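Local coordinates for protein endoglucanase (Clostridium thermocellum, PDB 2YIK) that probably cleaves internal beta-1,4-glucosidic bonds of cellulose and carries zinc and calcium ions in its catalytic domain, at residues M48-Y51 with D52-C56; P450-R453 with A454-G457; T86-S89 with D90-S94; N162-F165 with M166-F170. All blocks are in the same frame, centred on the assembly; numbering follows the deposited sequence.

Contact 1 (M48-Y51 with D52-C56); sequences MFFY and DANMC. With ZN (zinc ion), chain E.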
ATOM      1  N   MET A  48     -11.905  -4.629  -0.208  1.00 29.44           N
ATOM      2  CA  MET A  48     -10.850  -5.590   0.104  1.00 28.69           C
ATOM      3  C   MET A  48     -10.779  -6.804  -0.803  1.00 27.93           C
ATOM      4  O   MET A  48      -9.733  -7.450  -0.894  1.00 27.08           O
ATOM      5  CB  MET A  48     -10.948  -6.034   1.566  1.00 27.29           C
ATOM      6  CG  MET A  48     -10.551  -4.932   2.527  1.00 30.04           C
ATOM      7  SD  MET A  48     -10.747  -5.309   4.278  1.00 33.79           S
ATOM      8  CE  MET A  48     -12.415  -4.855   4.521  1.00 31.29           C
ATOM      9  N   PHE A  49     -11.872  -7.115  -1.487  1.00 27.38           N
ATOM     10  CA  PHE A  49     -11.878  -8.277  -2.363  1.00 27.99           C
ATOM     11  C   PHE A  49     -10.887  -8.210  -3.507  1.00 27.35           C
ATOM     12  O   PHE A  49     -10.552  -9.239  -4.089  1.00 27.57           O
ATOM     13  CB  PHE A  49     -13.289  -8.538  -2.883  1.00 27.60           C
ATOM     14  CG  PHE A  49     -14.150  -9.241  -1.889  1.00 28.54           C
ATOM     15  CD1 PHE A  49     -14.175 -10.633  -1.826  1.00 29.14           C
ATOM     16  CD2 PHE A  49     -14.885  -8.513  -0.964  1.00 27.83           C
ATOM     17  CE1 PHE A  49     -14.916 -11.286  -0.841  1.00 30.02           C
ATOM     18  CE2 PHE A  49     -15.623  -9.149   0.017  1.00 27.75           C
ATOM     19  CZ  PHE A  49     -15.643 -10.540   0.080  1.00 29.30           C
ATOM     20  N   PHE A  50     -10.405  -7.014  -3.828  1.00 26.25           N
ATOM     21  CA  PHE A  50      -9.421  -6.909  -4.896  1.00 26.08           C
ATOM     22  C   PHE A  50      -8.163  -7.620  -4.435  1.00 25.18           C
ATOM     23  O   PHE A  50      -7.454  -8.229  -5.229  1.00 25.17           O
ATOM     24  CB  PHE A  50      -9.054  -5.458  -5.212  1.00 25.70           C
ATOM     25  CG  PHE A  50      -7.944  -5.349  -6.226  1.00 25.84           C
ATOM     26  CD1 PHE A  50      -8.184  -5.614  -7.569  1.00 25.40           C
ATOM     27  CD2 PHE A  50      -6.648  -5.015  -5.832  1.00 25.79           C
ATOM     28  CE1 PHE A  50      -7.146  -5.593  -8.495  1.00 26.71           C
ATOM     29  CE2 PHE A  50      -5.607  -4.992  -6.746  1.00 25.66           C
ATOM     30  CZ  PHE A  50      -5.856  -5.263  -8.084  1.00 26.35           C
ATOM     31  N   TYR A  51      -7.885  -7.542  -3.142  1.00 25.40           N
ATOM     32  CA  TYR A  51      -6.695  -8.182  -2.620  1.00 25.44           C
ATOM     33  C   TYR A  51      -6.811  -9.697  -2.714  1.00 25.77           C
ATOM     34  O   TYR A  51      -5.831 -10.372  -3.026  1.00 25.09           O
ATOM     35  CB  TYR A  51      -6.435  -7.690  -1.197  1.00 24.53           C
ATOM     36  CG  TYR A  51      -6.043  -6.229  -1.214  1.00 25.20           C
ATOM     37  CD1 TYR A  51      -4.819  -5.826  -1.755  1.00 24.84           C
ATOM     38  CD2 TYR A  51      -6.933  -5.241  -0.790  1.00 24.38           C
ATOM     39  CE1 TYR A  51      -4.494  -4.472  -1.881  1.00 26.11           C
ATOM     40  CE2 TYR A  51      -6.621  -3.887  -0.913  1.00 25.64           C
ATOM     41  CZ  TYR A  51      -5.402  -3.507  -1.463  1.00 24.85           C
ATOM     42  OH  TYR A  51      -5.110  -2.174  -1.633  1.00 22.56           O
ATOM     43  N   ASP A  52      -8.007 -10.230  -2.483  1.00 26.04           N
ATOM     44  CA  ASP A  52      -8.198 -11.671  -2.594  1.00 26.80           C
ATOM     45  C   ASP A  52      -7.911 -12.108  -4.027  1.00 27.26           C
ATOM     46  O   ASP A  52      -7.390 -13.200  -4.259  1.00 27.59           O
ATOM     47  CB  ASP A  52      -9.631 -12.071  -2.236  1.00 27.80           C
ATOM     48  CG  ASP A  52      -9.983 -11.753  -0.800  1.00 29.69           C
ATOM     49  OD1 ASP A  52      -9.841 -10.575  -0.408  1.00 29.97           O
ATOM     50  OD2 ASP A  52     -10.403 -12.679  -0.069  1.00 29.25           O
ATOM     51  N   ALA A  53      -8.246 -11.247  -4.986  1.00 27.60           N
ATOM     52  CA  ALA A  53      -8.039 -11.558  -6.395  1.00 26.57           C
ATOM     53  C   ALA A  53      -6.575 -11.537  -6.801  1.00 27.36           C
ATOM     54  O   ALA A  53      -6.213 -12.104  -7.832  1.00 28.37           O
ATOM     55  CB  ALA A  53      -8.835 -10.592  -7.267  1.00 25.40           C
ATOM     56  N   ASN A  54      -5.735 -10.886  -6.001  1.00 26.38           N
ATOM     57  CA  ASN A  54      -4.310 -10.804  -6.307  1.00 27.23           C
ATOM     58  C   ASN A  54      -3.399 -11.631  -5.406  1.00 27.39           C
ATOM     59  O   ASN A  54      -2.178 -11.545  -5.524  1.00 27.41           O
ATOM     60  CB  ASN A  54      -3.820  -9.345  -6.286  1.00 27.12           C
ATOM     61  CG  ASN A  54      -4.136  -8.591  -7.574  1.00 27.12           C
ATOM     62  OD1 ASN A  54      -3.405  -7.678  -7.971  1.00 29.21           O
ATOM     63  ND2 ASN A  54      -5.232  -8.957  -8.218  1.00 24.78           N
ATOM     64  N   MET A  55      -3.971 -12.419  -4.500  1.00 28.11           N
ATOM     65  CA  MET A  55      -3.141 -13.253  -3.632  1.00 28.71           C
ATOM     66  C   MET A  55      -2.291 -14.200  -4.483  1.00 28.44           C
ATOM     67  O   MET A  55      -2.748 -14.745  -5.483  1.00 27.91           O
ATOM     68  CB  MET A  55      -4.008 -14.035  -2.649  1.00 30.15           C
ATOM     69  CG  MET A  55      -4.604 -13.135  -1.581  1.00 30.13           C
ATOM     70  SD  MET A  55      -5.607 -14.006  -0.371  1.00 32.17           S
ATOM     71  CE  MET A  55      -5.715 -12.752   0.917  1.00 28.89           C
ATOM     72  N   CYS A  56      -1.048 -14.389  -4.063  1.00 27.69           N
ATOM     73  CA  CYS A  56      -0.094 -15.201  -4.798  1.00 27.87           C
ATOM     74  C   CYS A  56       0.556 -16.275  -3.922  1.00 27.91           C
ATOM     75  O   CYS A  56       0.599 -16.148  -2.698  1.00 28.09           O
ATOM     76  CB  CYS A  56       0.968 -14.247  -5.367  1.00 27.57           C
ATOM     77  SG  CYS A  56       2.298 -14.944  -6.353  1.00 28.44           S
TER
HETATM   78 ZN    ZN E1533       0.876 -15.742  -8.150  1.00 31.23          ZN

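Contact 2 (P450-R453 with A454-G457); sequences PHHR and AASG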
ATOM      1  N   PRO A 450     -12.259  -4.552 -16.209  1.00 31.33           N
ATOM      2  CA  PRO A 450     -10.944  -4.151 -15.691  1.00 32.01           C
ATOM      3  C   PRO A 450      -9.768  -4.839 -16.394  1.00 32.34           C
ATOM      4  O   PRO A 450      -9.888  -5.967 -16.887  1.00 33.58           O
ATOM      5  CB  PRO A 450     -11.033  -4.493 -14.195  1.00 31.74           C
ATOM      6  CG  PRO A 450     -12.101  -5.581 -14.134  1.00 31.86           C
ATOM      7  CD  PRO A 450     -13.118  -5.093 -15.139  1.00 30.86           C
ATOM      8  N   HIS A 451      -8.638  -4.141 -16.453  1.00 32.40           N
ATOM      9  CA  HIS A 451      -7.418  -4.662 -17.073  1.00 32.89           C
ATOM     10  C   HIS A 451      -6.788  -5.612 -16.054  1.00 32.73           C
ATOM     11  O   HIS A 451      -5.868  -5.242 -15.321  1.00 32.82           O
ATOM     12  CB  HIS A 451      -6.474  -3.498 -17.384  1.00 31.56           C
ATOM     13  CG  HIS A 451      -5.247  -3.899 -18.142  1.00 32.82           C
ATOM     14  ND1 HIS A 451      -4.005  -3.984 -17.551  1.00 33.81           N
ATOM     15  CD2 HIS A 451      -5.074  -4.226 -19.441  1.00 32.52           C
ATOM     16  CE1 HIS A 451      -3.116  -4.346 -18.459  1.00 33.78           C
ATOM     17  NE2 HIS A 451      -3.737  -4.499 -19.614  1.00 33.78           N
ATOM     18  N   HIS A 452      -7.283  -6.844 -16.025  1.00 32.72           N
ATOM     19  CA  HIS A 452      -6.825  -7.833 -15.052  1.00 32.07           C
ATOM     20  C   HIS A 452      -6.820  -9.249 -15.641  1.00 32.25           C
ATOM     21  O   HIS A 452      -7.862  -9.768 -16.049  1.00 29.65           O
ATOM     22  CB  HIS A 452      -7.767  -7.762 -13.846  1.00 31.50           C
ATOM     23  CG  HIS A 452      -7.355  -8.601 -12.677  1.00 32.47           C
ATOM     24  ND1 HIS A 452      -6.522  -8.136 -11.683  1.00 33.50           N
ATOM     25  CD2 HIS A 452      -7.726  -9.851 -12.307  1.00 32.05           C
ATOM     26  CE1 HIS A 452      -6.403  -9.062 -10.745  1.00 33.07           C
ATOM     27  NE2 HIS A 452      -7.122 -10.110 -11.100  1.00 34.00           N
ATOM     28  N   ARG A 453      -5.648  -9.874 -15.674  1.00 31.35           N
ATOM     29  CA  ARG A 453      -5.524 -11.224 -16.217  1.00 31.80           C
ATOM     30  C   ARG A 453      -6.487 -12.267 -15.639  1.00 32.52           C
ATOM     31  O   ARG A 453      -7.326 -12.793 -16.369  1.00 31.80           O
ATOM     32  CB  ARG A 453      -4.082 -11.712 -16.076  1.00 30.22           C
ATOM     33  CG  ARG A 453      -3.133 -11.054 -17.061  1.00 30.83           C
ATOM     34  CD  ARG A 453      -1.675 -11.372 -16.769  1.00 28.82           C
ATOM     35  NE  ARG A 453      -0.797 -10.791 -17.783  1.00 27.25           N
ATOM     36  CZ  ARG A 453      -0.666  -9.488 -18.002  1.00 28.01           C
ATOM     37  NH1 ARG A 453      -1.357  -8.621 -17.275  1.00 27.39           N
ATOM     38  NH2 ARG A 453       0.153  -9.050 -18.947  1.00 28.10           N
ATOM     39  N   ALA A 454      -6.382 -12.555 -14.341  1.00 32.20           N
ATOM     40  CA  ALA A 454      -7.237 -13.563 -13.700  1.00 32.84           C
ATOM     41  C   ALA A 454      -8.747 -13.355 -13.827  1.00 33.14           C
ATOM     42  O   ALA A 454      -9.474 -14.282 -14.189  1.00 32.06           O
ATOM     43  CB  ALA A 454      -6.873 -13.697 -12.225  1.00 32.04           C
ATOM     44  N   ALA A 455      -9.225 -12.152 -13.527  1.00 32.58           N
ATOM     45  CA  ALA A 455     -10.659 -11.897 -13.607  1.00 32.43           C
ATOM     46  C   ALA A 455     -11.213 -12.032 -15.025  1.00 33.01           C
ATOM     47  O   ALA A 455     -12.322 -12.528 -15.216  1.00 32.36           O
ATOM     48  CB  ALA A 455     -10.981 -10.513 -13.047  1.00 32.61           C
ATOM     49  N   SER A 456     -10.436 -11.598 -16.013  1.00 34.11           N
ATOM     50  CA  SER A 456     -10.864 -11.654 -17.405  1.00 35.84           C
ATOM     51  C   SER A 456     -11.220 -13.064 -17.882  1.00 38.17           C
ATOM     52  O   SER A 456     -12.249 -13.264 -18.531  1.00 38.85           O
ATOM     53  CB  SER A 456      -9.784 -11.065 -18.318  1.00 34.10           C
ATOM     54  OG  SER A 456      -8.660 -11.928 -18.423  1.00 31.96           O
ATOM     55  N   GLY A 457     -10.379 -14.041 -17.560  1.00 39.68           N
ATOM     56  CA  GLY A 457     -10.645 -15.403 -17.997  1.00 40.77           C
ATOM     57  C   GLY A 457     -10.403 -15.520 -19.494  1.00 42.47           C
ATOM     58  O   GLY A 457     -10.868 -16.464 -20.139  1.00 42.80           O
TER

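Contact 3 (T86-S89 with D90-S94); sequences TNMS and DGFIS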
ATOM      1  N   THR A  86      18.475 -15.516  -8.875  1.00 27.47           N
ATOM      2  CA  THR A  86      18.366 -14.393  -7.944  1.00 27.63           C
ATOM      3  C   THR A  86      19.362 -13.386  -8.503  1.00 28.35           C
ATOM      4  O   THR A  86      20.096 -13.702  -9.444  1.00 28.18           O
ATOM      5  CB  THR A  86      18.793 -14.739  -6.493  1.00 26.40           C
ATOM      6  OG1 THR A  86      20.223 -14.767  -6.406  1.00 25.47           O
ATOM      7  CG2 THR A  86      18.228 -16.088  -6.068  1.00 26.23           C
ATOM      8  N   ASN A  87      19.402 -12.184  -7.945  1.00 27.32           N
ATOM      9  CA  ASN A  87      20.343 -11.192  -8.438  1.00 26.32           C
ATOM     10  C   ASN A  87      21.451 -10.925  -7.425  1.00 27.92           C
ATOM     11  O   ASN A  87      22.070  -9.855  -7.428  1.00 27.91           O
ATOM     12  CB  ASN A  87      19.617  -9.898  -8.801  1.00 26.42           C
ATOM     13  CG  ASN A  87      19.195  -9.107  -7.593  1.00 27.41           C
ATOM     14  OD1 ASN A  87      18.859  -9.668  -6.545  1.00 26.23           O
ATOM     15  ND2 ASN A  87      19.195  -7.785  -7.732  1.00 27.74           N
ATOM     16  N   MET A  88      21.684 -11.891  -6.540  1.00 27.32           N
ATOM     17  CA  MET A  88      22.769 -11.773  -5.571  1.00 28.26           C
ATOM     18  C   MET A  88      23.992 -12.361  -6.275  1.00 27.64           C
ATOM     19  O   MET A  88      23.856 -13.257  -7.108  1.00 27.74           O
ATOM     20  CB  MET A  88      22.471 -12.571  -4.301  1.00 27.60           C
ATOM     21  CG  MET A  88      21.400 -11.942  -3.411  1.00 25.86           C
ATOM     22  SD  MET A  88      21.021 -12.971  -1.979  1.00 27.32           S
ATOM     23  CE  MET A  88      19.862 -14.158  -2.718  1.00 25.28           C
ATOM     24  N   SER A  89      25.176 -11.846  -5.958  1.00 27.92           N
ATOM     25  CA  SER A  89      26.420 -12.315  -6.569  1.00 28.67           C
ATOM     26  C   SER A  89      26.823 -13.700  -6.067  1.00 29.31           C
ATOM     27  O   SER A  89      26.349 -14.149  -5.023  1.00 26.72           O
ATOM     28  CB  SER A  89      27.556 -11.332  -6.263  1.00 29.74           C
ATOM     29  OG  SER A  89      27.910 -11.367  -4.887  1.00 30.68           O
ATOM     30  N   ASP A  90      27.697 -14.370  -6.821  1.00 29.82           N
ATOM     31  CA  ASP A  90      28.189 -15.694  -6.438  1.00 29.67           C
ATOM     32  C   ASP A  90      28.890 -15.589  -5.083  1.00 27.91           C
ATOM     33  O   ASP A  90      28.731 -16.444  -4.215  1.00 27.50           O
ATOM     34  CB  ASP A  90      29.214 -16.226  -7.447  1.00 32.73           C
ATOM     35  CG  ASP A  90      28.593 -16.676  -8.750  1.00 35.80           C
ATOM     36  OD1 ASP A  90      27.386 -17.007  -8.773  1.00 36.04           O
ATOM     37  OD2 ASP A  90      29.334 -16.723  -9.762  1.00 38.96           O
ATOM     38  N   GLY A  91      29.681 -14.536  -4.925  1.00 26.59           N
ATOM     39  CA  GLY A  91      30.416 -14.325  -3.688  1.00 26.76           C
ATOM     40  C   GLY A  91      29.533 -14.088  -2.474  1.00 27.44           C
ATOM     41  O   GLY A  91      29.807 -14.593  -1.386  1.00 25.45           O
ATOM     42  N   PHE A  92      28.472 -13.311  -2.659  1.00 26.84           N
ATOM     43  CA  PHE A  92      27.555 -13.027  -1.568  1.00 24.84           C
ATOM     44  C   PHE A  92      26.861 -14.309  -1.136  1.00 24.15           C
ATOM     45  O   PHE A  92      26.777 -14.600   0.050  1.00 24.80           O
ATOM     46  CB  PHE A  92      26.499 -12.014  -1.993  1.00 24.21           C
ATOM     47  CG  PHE A  92      25.607 -11.589  -0.871  1.00 23.88           C
ATOM     48  CD1 PHE A  92      26.012 -10.591   0.011  1.00 23.15           C
ATOM     49  CD2 PHE A  92      24.399 -12.234  -0.650  1.00 22.25           C
ATOM     50  CE1 PHE A  92      25.226 -10.243   1.103  1.00 22.85           C
ATOM     51  CE2 PHE A  92      23.602 -11.895   0.442  1.00 24.63           C
ATOM     52  CZ  PHE A  92      24.019 -10.896   1.323  1.00 23.05           C
ATOM     53  N   ILE A  93      26.356 -15.068  -2.103  1.00 26.22           N
ATOM     54  CA  ILE A  93      25.684 -16.333  -1.805  1.00 27.38           C
ATOM     55  C   ILE A  93      26.657 -17.296  -1.113  1.00 27.77           C
ATOM     56  O   ILE A  93      26.302 -17.971  -0.143  1.00 26.66           O
ATOM     57  CB  ILE A  93      25.153 -17.018  -3.095  1.00 28.07           C
ATOM     58  CG1 ILE A  93      24.067 -16.158  -3.749  1.00 30.83           C
ATOM     59  CG2 ILE A  93      24.609 -18.395  -2.766  1.00 23.52           C
ATOM     60  CD1 ILE A  93      22.884 -15.886  -2.834  1.00 38.13           C
ATOM     61  N   SER A  94      27.889 -17.342  -1.614  1.00 27.27           N
ATOM     62  CA  SER A  94      28.910 -18.227  -1.065  1.00 26.48           C
ATOM     63  C   SER A  94      29.174 -17.949   0.419  1.00 25.63           C
ATOM     64  O   SER A  94      29.212 -18.875   1.229  1.00 25.48           O
ATOM     65  CB  SER A  94      30.206 -18.093  -1.876  1.00 26.96           C
ATOM     66  OG  SER A  94      31.084 -19.171  -1.609  1.00 30.51           O
TER

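Contact 4 (N162-F165 with M166-F170); sequences NDYF and MRCTF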
ATOM      1  N   ASN A 162       2.312  -8.930   5.260  1.00 22.40           N
ATOM      2  CA  ASN A 162       3.427  -8.954   6.187  1.00 23.54           C
ATOM      3  C   ASN A 162       4.122 -10.301   6.416  1.00 23.29           C
ATOM      4  O   ASN A 162       5.313 -10.327   6.723  1.00 23.44           O
ATOM      5  CB  ASN A 162       2.990  -8.326   7.512  1.00 21.68           C
ATOM      6  CG  ASN A 162       2.640  -6.849   7.360  1.00 25.58           C
ATOM      7  OD1 ASN A 162       1.463  -6.466   7.328  1.00 26.45           O
ATOM      8  ND2 ASN A 162       3.667  -6.012   7.250  1.00 20.18           N
ATOM      9  N   ASP A 163       3.404 -11.411   6.281  1.00 22.84           N
ATOM     10  CA  ASP A 163       4.060 -12.703   6.460  1.00 24.11           C
ATOM     11  C   ASP A 163       4.990 -12.911   5.269  1.00 23.52           C
ATOM     12  O   ASP A 163       6.030 -13.560   5.378  1.00 22.16           O
ATOM     13  CB  ASP A 163       3.040 -13.847   6.548  1.00 24.37           C
ATOM     14  CG  ASP A 163       2.214 -13.790   7.822  1.00 24.42           C
ATOM     15  OD1 ASP A 163       2.673 -13.169   8.798  1.00 24.70           O
ATOM     16  OD2 ASP A 163       1.112 -14.376   7.856  1.00 26.96           O
ATOM     17  N   TYR A 164       4.602 -12.336   4.129  1.00 23.55           N
ATOM     18  CA  TYR A 164       5.395 -12.418   2.911  1.00 23.03           C
ATOM     19  C   TYR A 164       6.686 -11.624   3.130  1.00 24.13           C
ATOM     20  O   TYR A 164       7.775 -12.112   2.834  1.00 25.78           O
ATOM     21  CB  TYR A 164       4.591 -11.852   1.732  1.00 22.64           C
ATOM     22  CG  TYR A 164       5.379 -11.536   0.474  1.00 20.60           C
ATOM     23  CD1 TYR A 164       6.100 -12.521  -0.201  1.00 20.31           C
ATOM     24  CD2 TYR A 164       5.353 -10.251  -0.070  1.00 22.76           C
ATOM     25  CE1 TYR A 164       6.771 -12.232  -1.396  1.00 23.11           C
ATOM     26  CE2 TYR A 164       6.015  -9.948  -1.253  1.00 23.77           C
ATOM     27  CZ  TYR A 164       6.724 -10.940  -1.915  1.00 24.31           C
ATOM     28  OH  TYR A 164       7.379 -10.635  -3.093  1.00 26.13           O
ATOM     29  N   PHE A 165       6.561 -10.412   3.668  1.00 23.93           N
ATOM     30  CA  PHE A 165       7.730  -9.579   3.934  1.00 24.17           C
ATOM     31  C   PHE A 165       8.685 -10.312   4.885  1.00 24.54           C
ATOM     32  O   PHE A 165       9.889 -10.388   4.644  1.00 25.86           O
ATOM     33  CB  PHE A 165       7.321  -8.237   4.566  1.00 22.69           C
ATOM     34  CG  PHE A 165       6.410  -7.389   3.707  1.00 22.49           C
ATOM     35  CD1 PHE A 165       6.538  -7.372   2.320  1.00 21.72           C
ATOM     36  CD2 PHE A 165       5.443  -6.575   4.299  1.00 22.52           C
ATOM     37  CE1 PHE A 165       5.717  -6.556   1.533  1.00 22.66           C
ATOM     38  CE2 PHE A 165       4.618  -5.758   3.525  1.00 22.51           C
ATOM     39  CZ  PHE A 165       4.754  -5.746   2.139  1.00 21.42           C
ATOM     40  N   MET A 166       8.142 -10.862   5.965  1.00 25.30           N
ATOM     41  CA  MET A 166       8.969 -11.571   6.933  1.00 25.28           C
ATOM     42  C   MET A 166       9.702 -12.779   6.361  1.00 25.50           C
ATOM     43  O   MET A 166      10.890 -12.960   6.634  1.00 25.67           O
ATOM     44  CB  MET A 166       8.137 -11.946   8.168  1.00 25.69           C
ATOM     45  CG  MET A 166       7.789 -10.708   9.009  1.00 27.75           C
ATOM     46  SD  MET A 166       6.934 -10.961  10.579  1.00 29.19           S
ATOM     47  CE  MET A 166       5.215 -11.006  10.042  1.00 28.22           C
ATOM     48  N   ARG A 167       9.014 -13.597   5.568  1.00 26.60           N
ATOM     49  CA  ARG A 167       9.642 -14.766   4.945  1.00 26.50           C
ATOM     50  C   ARG A 167      10.756 -14.310   3.997  1.00 26.63           C
ATOM     51  O   ARG A 167      11.744 -15.012   3.797  1.00 26.70           O
ATOM     52  CB  ARG A 167       8.620 -15.576   4.131  1.00 28.15           C
ATOM     53  CG  ARG A 167       7.728 -16.515   4.927  1.00 33.51           C
ATOM     54  CD  ARG A 167       6.988 -17.471   3.990  1.00 33.20           C
ATOM     55  NE  ARG A 167       6.182 -16.738   3.029  1.00 31.82           N
ATOM     56  CZ  ARG A 167       4.947 -16.304   3.260  1.00 29.67           C
ATOM     57  NH1 ARG A 167       4.363 -16.540   4.425  1.00 28.05           N
ATOM     58  NH2 ARG A 167       4.311 -15.610   2.328  1.00 27.75           N
ATOM     59  N   CYS A 168      10.585 -13.128   3.412  1.00 26.10           N
ATOM     60  CA  CYS A 168      11.567 -12.587   2.471  1.00 25.46           C
ATOM     61  C   CYS A 168      12.726 -11.856   3.138  1.00 24.81           C
ATOM     62  O   CYS A 168      13.661 -11.410   2.471  1.00 23.46           O
ATOM     63  CB  CYS A 168      10.871 -11.662   1.468  1.00 24.40           C
ATOM     64  SG  CYS A 168       9.865 -12.542   0.230  1.00 25.55           S
ATOM     65  N   THR A 169      12.657 -11.723   4.458  1.00 24.19           N
ATOM     66  CA  THR A 169      13.721 -11.063   5.192  1.00 24.10           C
ATOM     67  C   THR A 169      14.599 -12.156   5.789  1.00 24.94           C
ATOM     68  O   THR A 169      14.204 -12.828   6.744  1.00 24.36           O
ATOM     69  CB  THR A 169      13.175 -10.173   6.330  1.00 24.02           C
ATOM     70  OG1 THR A 169      12.211  -9.251   5.799  1.00 24.43           O
ATOM     71  CG2 THR A 169      14.314  -9.386   6.982  1.00 21.24           C
ATOM     72  N   PHE A 170      15.777 -12.337   5.203  1.00 23.82           N
ATOM     73  CA  PHE A 170      16.732 -13.343   5.655  1.00 24.80           C
ATOM     74  C   PHE A 170      17.668 -12.715   6.688  1.00 24.04           C
ATOM     75  O   PHE A 170      18.487 -11.850   6.358  1.00 24.96           O
ATOM     76  CB  PHE A 170      17.500 -13.876   4.444  1.00 23.53           C
ATOM     77  CG  PHE A 170      16.615 -14.539   3.430  1.00 24.64           C
ATOM     78  CD1 PHE A 170      15.937 -13.775   2.480  1.00 24.21           C
ATOM     79  CD2 PHE A 170      16.374 -15.908   3.481  1.00 24.63           C
ATOM     80  CE1 PHE A 170      15.033 -14.365   1.598  1.00 24.99           C
ATOM     81  CE2 PHE A 170      15.473 -16.510   2.602  1.00 25.10           C
ATOM     82  CZ  PHE A 170      14.798 -15.735   1.663  1.00 25.74           C
TER

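Contact 1 (M48-Y51 with D52-C56)
Asp52 reaches back toward Met48 and Phe49, along the short, weakly bonded helix 49-54. Its CB lies 3.5 Å from Phe49 O, and chi1 of -63° sets CG anti to its own carbonyl carbon, 4.5 Å from Phe49 CD1. From there the carboxylate divides. OD1 turns back along the chain and stops 3.2 Å from Met48 O, an acceptor facing an acceptor, while OD2 is hydrogen-bonded to the backbone N of Leu65. On another side of the helix the Phe50 ring meets the side chain of Asn54, one turn later: the amide lies over one ring face with the two planes 49° apart, and Asn54 CG is 3.8 Å from Phe50 CZ. The backbone bonds mix i-to-i+3 and i-to-i+4 spacing. Ala53 N reaches Phe49 O at 3.2 Å and Asn54 N reaches Tyr51 O at 3.0 Å, and both have a weak second acceptor in Phe50 O. The chain then delivers Cys56, whose SG binds the zinc ion at 2.4 Å together with Cys72, His73 and His115. In this buried setting, the closeness of Asp52 OD1 to Met48 O could raise the pKa of the acid, offset in part by the N-H of Leu65.

Contact 2 (P450-R453 with A454-G457)
His452 and Ser456 are joined by the first backbone bond of the helix 453-456, Ser456 N to His452 O at 3.2 Å, with His452 as N-cap and Gly457 leaving the helix at a phi of 72°. The imidazole of His452 stays beside this single turn: with CG anti to the backbone N (chi1 -173°), CD2 comes edge-on to Ala455 N, which lies in the ring plane, and the same carbon is 3.4 Å from Ala455 CB. Further round the ring, NE2 packs 3.8 Å from Ala454 CB, so two small methyls fit round the imidazole. Just upstream, His451, the predicted active-site histidine of this family 9 enzyme, is the centre of an inverse gamma turn and packs edge-to-face with Trp194. Ser456 OG donates to Arg453 O at 2.6 Å, from 23° off the carbonyl plane, and is also hydrogen-bonded to Trp194 NE1 and Leu458 N: three bonds on one buried hydroxyl. Arg453, the first residue of the helix, touches the next residue through CB and sends its extended chain away, and its guanidinium is held by the carbonyls of Phe193 and Gly118.

Contact 3 (T86-S89 with D90-S94)
Asp90 opens the helix 90-100 directly after Ser89, its CB 3.7 Å from Ser89 C; its carboxylate turns elsewhere, with OD1 hydrogen-bonded to Ser83 OG. Past Gly91, on the exposed side, comes Phe92, whose N-H points at Ser89 OG over 3.0 Å. Ser89 is thus the N-cap: chi1 of 69° puts OG between its own N and carbonyl carbon, from where it can take up one of the N-H groups that the first turn leaves without a helical carbonyl. The same oxygen sits 3.3 Å from Phe92 CB. Beyond CB, the Phe92 ring offers CE2 to Met88 SD at 3.7 Å, a Met-aromatic contact in which the sulfur approaches obliquely, 4.7 Å from the ring centroid. Ile93 follows with a nearly straight bond from its N to Ser89 O (3.1 Å, 173° at the hydrogen), so Ser89 serves two successive N-H groups, one by side chain and one by backbone. The Ile93 side chain crosses that of Met88 at about a right angle, with CD1 tightly packed at 3.5 Å from Met88 CE. Met88, the residue before the cap, is itself placed by an ST turn, its N bonded to Thr86 OG1, and also packs on Phe208 of strand 206-209.

Contact 4 (N162-F165 with M166-F170)
Tyr164 and Cys168 form the close-packed side of this helix end. Cys168 SG comes obliquely onto the Tyr164 ring, 3.5 Å from CE1 and 4.1 Å from the centroid, a sulfur-aromatic contact. Chi1 of 165° sets the Tyr164 ring anti to its backbone N, on the side where the cysteine one turn later can meet it. Behind them the last helical bonds run out: Cys168 N goes to Tyr164 O at 3.0 Å and, more weakly, to Phe165 O. That second carbonyl also takes the hydroxyl of Thr169 at 2.8 Å, the donor standing 42° out of the carbonyl plane. Here helix 151-167 gives way to strand 169-171, which pairs antiparallel with strand 177-184, and Cys168 packs on Cys181 of that neighbour. The other side is looser and partly exposed. Arg167, bent at chi3 (-58°), folds back over its own helix and lays one guanidinium face on Asp163 O, 3.5 Å from the plane and over its centre. That oxygen already accepts from Arg167 N; the stacked guanidinium makes no hydrogen bond to it, though its charge probably gains from the carbonyl. NH2 passes 3.4 Å from Tyr164 CA and is hydrogen-bonded to Ser111 O. No salt bridge joins Arg167 to Asp163, whose OD2 stays 5.2 Å from NH1; OD1 instead bonds to Tyr240 OH and has the Met166 methyl, CE, 3.6 Å away.

Contacts 1 and 2 are buried neighbours and touch: His452 of contact 2 packs against Phe50 and the Asn54 side chain of contact 1, and the side chain of Phe50 lies about 9 Å from that of His451, predicted to be in the active site. Contact 4 is also largely buried but does not touch contact 1, although Tyr51 and Asp52 pack on an earlier part of the same helix 151-167. Contact 3 lies farthest from the chain's centre, with its capping serine exposed. Contacts 2 and 3 both begin helices, yet only in contact 3 does a side chain cap; contact 1 spans a short helix that leads to a metal ligand, and contact 4 ends a long one that leads to a strand.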